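Local structure of alginate lyase, family PL7 (Zobellia galactanivorans, 3ZPY) at residues Val134-Val139 and Lys205-Asp210; Val140-Ile145 and Val193-Asn198; Ser6-Thr11 and Val58-Tyr63. The protein probably cleaves alginate, a marine polysaccharide of mannuronate and guluronate, as a lyase, this chain being the catalytic domain of a longer protein. All blocks are in the same frame, centred on the assembly; numbering follows the deposited sequence.

Interaction 1 of 3, residues Val134-Val139 and Lys205-Asp210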
loop_
_atom_site.group_PDB
_atom_site.type_symbol
_atom_site.label_atom_id
_atom_site.label_comp_id
_atom_site.label_asym_id
_atom_site.label_seq_id
_atom_site.Cartn_x
_atom_site.Cartn_y
_atom_site.Cartn_z
ATOM N N VAL A 134 21.356 -4.506 8.155
ATOM C CA VAL A 134 20.657 -3.245 8.200
ATOM C C VAL A 134 19.174 -3.571 8.202
ATOM O O VAL A 134 18.724 -4.425 7.402
ATOM C CB VAL A 134 21.010 -2.343 6.995
ATOM C CG1 VAL A 134 20.189 -1.061 7.038
ATOM C CG2 VAL A 134 22.497 -2.023 7.070
ATOM N N GLU A 135 18.440 -2.969 9.146
ATOM C CA GLU A 135 17.019 -3.192 9.201
ATOM C C GLU A 135 16.321 -2.269 8.186
ATOM O O GLU A 135 15.994 -1.134 8.475
ATOM C CB GLU A 135 16.471 -3.020 10.610
ATOM C CG GLU A 135 17.289 -3.801 11.618
ATOM C CD GLU A 135 16.639 -3.750 12.989
ATOM O OE1 GLU A 135 15.409 -3.506 13.047
ATOM O OE2 GLU A 135 17.341 -3.963 13.989
ATOM N N VAL A 136 16.059 -2.805 7.003
ATOM C CA VAL A 136 15.476 -2.022 5.914
ATOM C C VAL A 136 13.944 -1.896 6.122
ATOM O O VAL A 136 13.423 -0.765 6.197
ATOM C CB VAL A 136 15.835 -2.639 4.580
ATOM C CG1 VAL A 136 15.174 -1.828 3.478
ATOM C CG2 VAL A 136 17.357 -2.650 4.389
ATOM N N ASP A 137 13.247 -3.026 6.287
ATOM C CA ASP A 137 11.785 -3.050 6.426
ATOM C C ASP A 137 11.152 -2.256 5.263
ATOM O O ASP A 137 11.613 -2.478 4.109
ATOM C CB ASP A 137 11.342 -2.586 7.816
ATOM C CG ASP A 137 11.708 -3.566 8.922
ATOM O OD1 ASP A 137 11.665 -4.829 8.772
ATOM O OD2 ASP A 137 12.044 -3.039 9.990
ATOM N N ASP A 138 10.143 -1.379 5.451
ATOM C CA ASP A 138 9.653 -0.576 4.315
ATOM C C ASP A 138 10.747 0.342 3.809
ATOM O O ASP A 138 11.259 1.173 4.535
ATOM C CB ASP A 138 8.490 0.322 4.718
ATOM C CG ASP A 138 7.231 -0.442 5.138
ATOM O OD1 ASP A 138 7.062 -1.635 4.817
ATOM O OD2 ASP A 138 6.398 0.154 5.899
ATOM N N VAL A 139 11.033 0.215 2.506
ATOM C CA VAL A 139 11.982 1.114 1.800
ATOM C C VAL A 139 11.321 2.474 1.594
ATOM O O VAL A 139 11.904 3.522 1.837
ATOM C CB VAL A 139 12.429 0.497 0.477
ATOM C CG1 VAL A 139 13.202 1.472 -0.355
ATOM C CG2 VAL A 139 13.212 -0.797 0.705
ATOM N N LYS A 205 15.404 9.945 -4.258
ATOM C CA LYS A 205 16.428 9.965 -3.224
ATOM C C LYS A 205 17.166 8.658 -3.271
ATOM O O LYS A 205 16.566 7.590 -3.408
ATOM C CB LYS A 205 15.791 10.183 -1.835
ATOM C CG LYS A 205 16.852 10.448 -0.747
ATOM C CD LYS A 205 16.133 10.971 0.517
ATOM C CE LYS A 205 17.112 11.274 1.677
ATOM N NZ LYS A 205 18.009 12.362 1.245
ATOM N N LYS A 206 18.491 8.742 -3.100
ATOM C CA LYS A 206 19.346 7.551 -3.048
ATOM C C LYS A 206 19.204 6.813 -1.707
ATOM O O LYS A 206 19.224 7.459 -0.647
ATOM C CB LYS A 206 20.709 7.831 -3.637
ATOM C CG LYS A 206 21.572 6.607 -3.896
ATOM C CD LYS A 206 23.011 6.998 -4.189
ATOM C CE LYS A 206 23.750 5.886 -4.916
ATOM N NZ LYS A 206 22.989 5.395 -6.098
ATOM N N MET A 207 19.191 5.491 -1.763
ATOM C CA MET A 207 19.357 4.630 -0.577
ATOM C C MET A 207 20.848 4.509 -0.322
ATOM O O MET A 207 21.601 3.836 -1.098
ATOM C CB MET A 207 18.771 3.253 -0.820
ATOM C CG MET A 207 17.275 3.265 -0.815
ATOM S SD MET A 207 16.642 3.315 0.876
ATOM C CE MET A 207 17.069 1.602 1.379
ATOM N N GLU A 208 21.305 5.074 0.796
ATOM C CA GLU A 208 22.726 4.956 1.204
ATOM C C GLU A 208 22.956 3.721 2.042
ATOM O O GLU A 208 23.326 3.809 3.188
ATOM C CB GLU A 208 23.189 6.232 1.943
ATOM C CG GLU A 208 23.064 7.539 1.158
ATOM C CD GLU A 208 23.875 7.572 -0.133
ATOM O OE1 GLU A 208 24.814 6.748 -0.335
ATOM O OE2 GLU A 208 23.583 8.470 -0.944
ATOM N N VAL A 209 22.707 2.587 1.456
ATOM C CA VAL A 209 22.816 1.236 2.086
ATOM C C VAL A 209 23.486 0.400 0.956
ATOM O O VAL A 209 23.136 0.548 -0.242
ATOM C CB VAL A 209 21.403 0.640 2.313
ATOM C CG1 VAL A 209 21.523 -0.880 2.611
ATOM C CG2 VAL A 209 20.641 1.417 3.405
ATOM N N ASP A 210 24.421 -0.484 1.340
ATOM C CA ASP A 210 25.175 -1.307 0.355
ATOM C C ASP A 210 24.352 -2.391 -0.306
ATOM O O ASP A 210 24.346 -2.496 -1.490
ATOM C CB ASP A 210 26.465 -1.892 0.964
ATOM C CG ASP A 210 27.297 -0.853 1.648
ATOM O OD1 ASP A 210 27.432 0.281 1.122
ATOM O OD2 ASP A 210 27.817 -1.182 2.732
#

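Interaction 2 of 3, residues Val140-Ile145 and Val193-Asn198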
loop_
_atom_site.group_PDB
_atom_site.type_symbol
_atom_site.label_atom_id
_atom_site.label_comp_id
_atom_site.label_asym_id
_atom_site.label_seq_id
_atom_site.Cartn_x
_atom_site.Cartn_y
_atom_site.Cartn_z
ATOM N N VAL A 140 10.070 2.434 1.098
ATOM C CA VAL A 140 9.292 3.719 0.904
ATOM C C VAL A 140 7.826 3.382 1.093
ATOM O O VAL A 140 7.379 2.288 0.689
ATOM C CB VAL A 140 9.602 4.393 -0.478
ATOM C CG1 VAL A 140 9.028 3.573 -1.665
ATOM C CG2 VAL A 140 9.062 5.836 -0.518
ATOM N N ARG A 141 7.130 4.324 1.708
ATOM C CA ARG A 141 5.679 4.350 1.768
ATOM C C ARG A 141 5.185 5.639 1.140
ATOM O O ARG A 141 5.584 6.732 1.567
ATOM C CB ARG A 141 5.227 4.299 3.217
ATOM C CG ARG A 141 5.400 2.916 3.836
ATOM C CD ARG A 141 4.573 2.780 5.130
ATOM N NE ARG A 141 4.828 3.836 6.120
ATOM C CZ ARG A 141 5.841 3.826 6.970
ATOM N NH1 ARG A 141 6.758 2.867 6.940
ATOM N NH2 ARG A 141 5.996 4.835 7.843
ATOM N N VAL A 142 4.275 5.528 0.143
ATOM C CA VAL A 142 3.680 6.675 -0.539
ATOM C C VAL A 142 2.313 6.883 0.110
ATOM O O VAL A 142 1.506 5.954 0.089
ATOM C CB VAL A 142 3.560 6.315 -2.017
ATOM C CG1 VAL A 142 2.885 7.477 -2.747
ATOM C CG2 VAL A 142 4.908 5.987 -2.659
ATOM N N GLN A 143 2.110 8.071 0.701
ATOM C CA GLN A 143 0.969 8.251 1.586
ATOM C C GLN A 143 0.309 9.589 1.295
ATOM O O GLN A 143 0.907 10.484 0.778
ATOM C CB GLN A 143 1.398 8.292 3.067
ATOM C CG GLN A 143 2.188 7.008 3.424
ATOM C CD GLN A 143 3.026 7.117 4.592
ATOM O OE1 GLN A 143 3.057 6.209 5.446
ATOM N NE2 GLN A 143 3.817 8.193 4.608
ATOM N N PHE A 144 -0.992 9.666 1.612
ATOM C CA PHE A 144 -1.651 10.951 1.822
ATOM C C PHE A 144 -1.967 11.138 3.324
ATOM O O PHE A 144 -2.437 10.197 3.950
ATOM C CB PHE A 144 -2.946 11.083 1.007
ATOM C CG PHE A 144 -2.762 11.295 -0.460
ATOM C CD1 PHE A 144 -1.608 11.845 -1.050
ATOM C CD2 PHE A 144 -3.866 11.038 -1.266
ATOM C CE1 PHE A 144 -1.554 11.992 -2.441
ATOM C CE2 PHE A 144 -3.837 11.222 -2.632
ATOM C CZ PHE A 144 -2.656 11.722 -3.216
ATOM N N ILE A 145 -1.714 12.361 3.790
ATOM C CA ILE A 145 -1.940 12.730 5.145
ATOM C C ILE A 145 -2.846 13.974 5.169
ATOM O O ILE A 145 -2.652 14.927 4.392
ATOM C CB ILE A 145 -0.620 12.974 5.905
ATOM C CG1 ILE A 145 -0.921 13.300 7.399
ATOM C CG2 ILE A 145 0.245 14.084 5.246
ATOM C CD1 ILE A 145 0.281 13.091 8.252
ATOM N N VAL A 193 15.272 5.601 -5.093
ATOM C CA VAL A 193 13.806 5.411 -4.999
ATOM C C VAL A 193 13.179 6.690 -5.479
ATOM O O VAL A 193 13.571 7.795 -5.103
ATOM C CB VAL A 193 13.433 5.173 -3.533
ATOM C CG1 VAL A 193 11.937 5.137 -3.394
ATOM C CG2 VAL A 193 14.085 3.871 -3.103
ATOM N N GLU A 194 12.204 6.548 -6.393
ATOM C CA GLU A 194 11.574 7.720 -7.044
ATOM C C GLU A 194 10.125 7.540 -7.316
ATOM O O GLU A 194 9.693 6.439 -7.718
ATOM C CB GLU A 194 12.314 8.056 -8.327
ATOM C CG GLU A 194 11.794 9.298 -9.067
ATOM C CD GLU A 194 12.789 9.770 -10.091
ATOM O OE1 GLU A 194 13.711 8.973 -10.475
ATOM O OE2 GLU A 194 12.719 10.948 -10.478
ATOM N N LEU A 195 9.380 8.612 -7.001
ATOM C CA LEU A 195 7.949 8.674 -7.395
ATOM C C LEU A 195 7.728 9.739 -8.379
ATOM O O LEU A 195 8.082 10.885 -8.158
ATOM C CB LEU A 195 7.094 8.936 -6.128
ATOM C CG LEU A 195 5.571 8.992 -6.327
ATOM C CD1 LEU A 195 4.941 7.654 -6.701
ATOM C CD2 LEU A 195 4.930 9.541 -5.061
ATOM N N PHE A 196 7.001 9.369 -9.456
ATOM C CA PHE A 196 6.420 10.309 -10.400
ATOM C C PHE A 196 4.899 10.322 -10.161
ATOM O O PHE A 196 4.257 9.277 -9.920
ATOM C CB PHE A 196 6.654 9.879 -11.875
ATOM C CG PHE A 196 8.129 9.832 -12.307
ATOM C CD1 PHE A 196 8.944 8.710 -11.996
ATOM C CD2 PHE A 196 8.627 10.766 -13.181
ATOM C CE1 PHE A 196 10.308 8.722 -12.354
ATOM C CE2 PHE A 196 9.953 10.790 -13.557
ATOM C CZ PHE A 196 10.762 9.753 -13.175
ATOM N N MET A 197 4.273 11.520 -10.321
ATOM C CA MET A 197 2.834 11.674 -10.173
ATOM C C MET A 197 2.415 12.475 -11.385
ATOM O O MET A 197 2.941 13.586 -11.580
ATOM C CB MET A 197 2.490 12.441 -8.892
ATOM C CG MET A 197 2.727 11.680 -7.595
ATOM S SD MET A 197 1.787 10.111 -7.464
ATOM C CE MET A 197 0.377 10.563 -6.426
ATOM N N ASN A 198 1.487 11.906 -12.196
ATOM C CA ASN A 198 1.051 12.580 -13.411
ATOM C C ASN A 198 2.193 13.063 -14.270
ATOM O O ASN A 198 2.104 14.133 -14.870
ATOM C CB ASN A 198 0.057 13.720 -13.128
ATOM C CG ASN A 198 -1.246 13.189 -12.582
ATOM O OD1 ASN A 198 -1.524 12.027 -12.739
ATOM N ND2 ASN A 198 -2.010 14.041 -11.893
#

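Interaction 3 of 3, residues Ser6-Thr11 and Val58-Tyr63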
loop_
_atom_site.group_PDB
_atom_site.type_symbol
_atom_site.label_atom_id
_atom_site.label_comp_id
_atom_site.label_asym_id
_atom_site.label_seq_id
_atom_site.Cartn_x
_atom_site.Cartn_y
_atom_site.Cartn_z
ATOM N N SER A 6 -10.265 -9.904 -12.070
ATOM C CA SER A 6 -10.439 -9.768 -13.548
ATOM C C SER A 6 -10.348 -8.267 -13.993
ATOM O O SER A 6 -9.644 -7.941 -14.936
ATOM C CB SER A 6 -11.817 -10.362 -13.941
ATOM O OG SER A 6 -11.754 -11.758 -13.917
ATOM N N VAL A 7 -11.024 -7.365 -13.256
ATOM C CA VAL A 7 -11.001 -5.948 -13.600
ATOM C C VAL A 7 -9.568 -5.408 -13.517
ATOM O O VAL A 7 -9.135 -4.622 -14.382
ATOM C CB VAL A 7 -11.999 -5.154 -12.718
ATOM C CG1 VAL A 7 -11.720 -3.673 -12.832
ATOM C CG2 VAL A 7 -13.449 -5.571 -13.046
ATOM N N LEU A 8 -8.801 -5.794 -12.458
ATOM C CA LEU A 8 -7.486 -5.240 -12.253
ATOM C C LEU A 8 -6.423 -5.993 -13.076
ATOM O O LEU A 8 -5.288 -5.495 -13.267
ATOM C CB LEU A 8 -7.166 -5.279 -10.767
ATOM C CG LEU A 8 -6.067 -4.347 -10.276
ATOM C CD1 LEU A 8 -6.272 -2.845 -10.537
ATOM C CD2 LEU A 8 -5.874 -4.584 -8.735
ATOM N N GLY A 9 -6.782 -7.178 -13.579
ATOM C CA GLY A 9 -5.821 -7.991 -14.369
ATOM C C GLY A 9 -4.753 -8.668 -13.548
ATOM O O GLY A 9 -3.594 -8.745 -13.978
ATOM N N ILE A 10 -5.099 -9.127 -12.359
ATOM C CA ILE A 10 -4.102 -9.738 -11.407
ATOM C C ILE A 10 -4.393 -11.230 -11.317
ATOM O O ILE A 10 -5.493 -11.679 -11.573
ATOM C CB ILE A 10 -4.112 -9.082 -9.983
ATOM C CG1 ILE A 10 -5.520 -9.155 -9.326
ATOM C CG2 ILE A 10 -3.623 -7.589 -10.088
ATOM C CD1 ILE A 10 -5.491 -8.656 -7.892
ATOM N N THR A 11 -3.389 -12.009 -10.920
ATOM C CA THR A 11 -3.573 -13.460 -10.777
ATOM C C THR A 11 -2.727 -13.861 -9.522
ATOM O O THR A 11 -1.874 -13.063 -9.118
ATOM C CB THR A 11 -3.008 -14.225 -12.007
ATOM O OG1 THR A 11 -1.549 -14.053 -11.987
ATOM C CG2 THR A 11 -3.645 -13.712 -13.324
ATOM N N VAL A 58 -10.679 -1.058 -8.568
ATOM C CA VAL A 58 -10.696 -2.012 -7.435
ATOM C C VAL A 58 -10.439 -1.205 -6.163
ATOM O O VAL A 58 -9.502 -0.404 -6.106
ATOM C CB VAL A 58 -9.701 -3.184 -7.622
ATOM C CG1 VAL A 58 -9.611 -4.027 -6.340
ATOM C CG2 VAL A 58 -10.124 -4.031 -8.834
ATOM N N TYR A 59 -11.374 -1.359 -5.260
ATOM C CA TYR A 59 -11.400 -0.585 -3.973
ATOM C C TYR A 59 -10.835 -1.411 -2.865
ATOM O O TYR A 59 -11.112 -2.647 -2.792
ATOM C CB TYR A 59 -12.855 -0.324 -3.628
ATOM C CG TYR A 59 -13.557 0.642 -4.584
ATOM C CD1 TYR A 59 -14.032 0.199 -5.820
ATOM C CD2 TYR A 59 -13.788 2.010 -4.232
ATOM C CE1 TYR A 59 -14.690 1.072 -6.727
ATOM C CE2 TYR A 59 -14.414 2.864 -5.158
ATOM C CZ TYR A 59 -14.853 2.411 -6.364
ATOM O OH TYR A 59 -15.520 3.301 -7.231
ATOM N N PHE A 60 -9.946 -0.790 -2.072
ATOM C CA PHE A 60 -9.306 -1.379 -0.879
ATOM C C PHE A 60 -9.762 -0.560 0.235
ATOM O O PHE A 60 -9.369 0.622 0.376
ATOM C CB PHE A 60 -7.794 -1.257 -1.038
ATOM C CG PHE A 60 -7.240 -2.017 -2.240
ATOM C CD1 PHE A 60 -7.366 -1.470 -3.549
ATOM C CD2 PHE A 60 -6.574 -3.249 -2.070
ATOM C CE1 PHE A 60 -6.843 -2.186 -4.656
ATOM C CE2 PHE A 60 -6.110 -3.942 -3.154
ATOM C CZ PHE A 60 -6.181 -3.389 -4.437
ATOM N N LYS A 61 -10.618 -1.197 1.085
ATOM C CA LYS A 61 -11.255 -0.477 2.201
ATOM C C LYS A 61 -10.754 -1.140 3.537
ATOM O O LYS A 61 -10.934 -2.380 3.723
ATOM C CB LYS A 61 -12.839 -0.658 2.053
ATOM C CG LYS A 61 -13.587 0.236 2.999
ATOM C CD LYS A 61 -15.078 0.225 2.749
ATOM C CE LYS A 61 -15.819 1.173 3.633
ATOM N NZ LYS A 61 -17.230 1.279 3.200
ATOM N N CYS A 62 -10.134 -0.310 4.363
ATOM C CA CYS A 62 -9.546 -0.819 5.622
ATOM C C CYS A 62 -9.957 0.094 6.755
ATOM O O CYS A 62 -10.156 1.298 6.553
ATOM C CB CYS A 62 -7.987 -0.959 5.427
ATOM S SG CYS A 62 -7.190 -1.832 6.772
ATOM N N TYR A 63 -10.065 -0.462 7.952
ATOM C CA TYR A 63 -10.721 0.252 9.031
ATOM C C TYR A 63 -9.768 0.420 10.191
ATOM O O TYR A 63 -8.986 -0.493 10.485
ATOM C CB TYR A 63 -11.987 -0.511 9.565
ATOM C CG TYR A 63 -12.987 -0.770 8.476
ATOM C CD1 TYR A 63 -12.756 -1.793 7.525
ATOM C CD2 TYR A 63 -14.206 -0.046 8.443
ATOM C CE1 TYR A 63 -13.614 -2.036 6.484
ATOM C CE2 TYR A 63 -15.114 -0.303 7.376
ATOM C CZ TYR A 63 -14.834 -1.363 6.490
ATOM O OH TYR A 63 -15.689 -1.553 5.416
#

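Interaction 1 of 3, residues Val134-Val139 and Lys205-Asp210
With CG of Met207 anti to its carbonyl carbon (chi1 -73°), the chain bends at chi2 (-78°) and chi3 (-72°) to reach the segment 134-139. This brings the thioether against Val139 and the terminal methyl toward Val136. The fold is the PL7 beta-jelly roll, a sandwich of two antiparallel sheets, and the contact lies at one end of it, about 18 Å from the centre of the chain. There the segment 205-210 runs off the outermost strand 200-206 of one sheet, while the segment 134-139 leads into strand 138-146 of the other.

The evidence for apolar packing is a row of three side-chain approaches. Val139 offers CG1, the methyl anti to its backbone N, and CG1 lies 4.1 Å from Met207 SD; the chain turns a corner at this residue. One step along, Val136 CG1 stands 4.4 Å from Met207 CE. Farther out the spacing stays the same, but Val134 and Val209 are partly exposed, whereas Val136, Val139 and Met207 are buried. The CA atoms come no nearer than the 7.9 Å between Val134 and Val209, so side chains span the interval.

Tyr162 of helix 162-165 touches Val134, Met207 and Val209, and Val163 also meets Met207. On the polar side of the corner, Asp138 OD1 hydrogen-bonds His125 ND1 and its OD2 forms a salt bridge with Arg141 NH1; His125 belongs to the Gln-Ile-His sequence signature of PL7 lyases. The outer end of the row is the methyl pair Val134 CG1 and Val209 CG2, 4.4 Å apart.

Interaction 2 of 3, residues Val140-Ile145 and Val193-Asn198
Val140 and Val142 meet Val193 and Leu195 through aliphatic branches, and the flat groups lie at the margin of this seam or away from it. The Phe144 ring borders the seam, its end turned nearer the segment 193-198, and packs edge-to-face with Phe121. The Phe196 ring, apart from the seam, makes a cation-pi contact with Lys185. The Arg141 guanidinium and Gln143 amide project from the face of strand 138-146 turned away from the segment 193-198. Arg141 NE donates to Gln143 OE1 at 3.0 Å and 158°; the acceptor lies close to the guanidinium plane, the donor above the amide carbonyl plane. A salt bridge from NH2 to Glu165 further fixes the guanidinium, and Ser160 and the Lys158 carbonyl take Gln143 NE2.

Val140 and Val193 slide past each other: with Val140 CG1 set between its backbone N and carbonyl carbon (chi1 70°), Val193 CG1 rests 3.7 Å from Val140 CG1 and 3.8 Å from Val140 CB. Val142 and Leu195 instead reach toward each other, tip to tip, their CG1 and CD2 methyls 3.7 Å apart. All four are buried in the jelly-roll interior.

The CA separation widens from 7.6 Å for the first pair to 8.3 Å for the second, side chains filling the interval. Strand 138-146 lies between strands 117-125 and 154-160 in one sheet, and strand 192-197 between 182-189 and 200-206 in the other.

Interaction 3 of 3, residues Ser6-Thr11 and Val58-Tyr63
Leu8 and Val58 form the tight part of this contact: Leu8 CB lies 3.7 Å from Val58 CG2, the methyl set beside the backbone N. The same methyl also receives Val7, but more loosely, with Val7 CG1 4.3 Å from Val58 CG2 on the partly exposed margin. Leu8 CG is turned anti to its backbone N (chi1 -160°), and its CD2 comes to the edge of the Phe60 ring, near the ring plane, 4.5 Å from Phe60 CZ.

The solvent side begins where the short helix 4-8 stops. Gly9, exposed and with positive phi (75°), is the C-prime residue of a Schellman motif: Ile10 N bonds Ala5 O, and Gly9 N makes a weak bond, 3.3 Å, to Ser6 O. Ile10 turns back into the interior, onto Leu79 and Tyr42, before exposed Thr11.

Leu8 also touches Leu79 and Leu243, while Phe60 packs edge-to-face with Phe51, so the N-terminal helix covers the beginning of strand 58-63 and reaches both sheets. Every approach across the two segments joins carbon to carbon, which implies that between them the attachment rests on shape and burial of apolar surface; polar ties such as Ser6 OG to Asn43 lie outside.

How the interactions relate
Interactions 1 and 2 form one continuous apolar layer between the two sheets, their centres 16 Å apart. Val193 joins them: its CG2 lies 3.8 Å from Val139 CG1 and 4.0 Å from Met207 CG, and its N is 2.9 Å from Lys205 O, a probable hydrogen bond between adjacent strands. Along the chain, interaction 2 is nested inside the loop closed by interaction 1. Interaction 3 stands apart, its centre about 19 Å from that of interaction 2 and 29 Å from that of interaction 1, yet its strand 58-63 belongs to the same sheet as strands 192-197 and 200-206. The sodium ligands Thr35, Ala37 and Ile40 fall in sequence between its two segments.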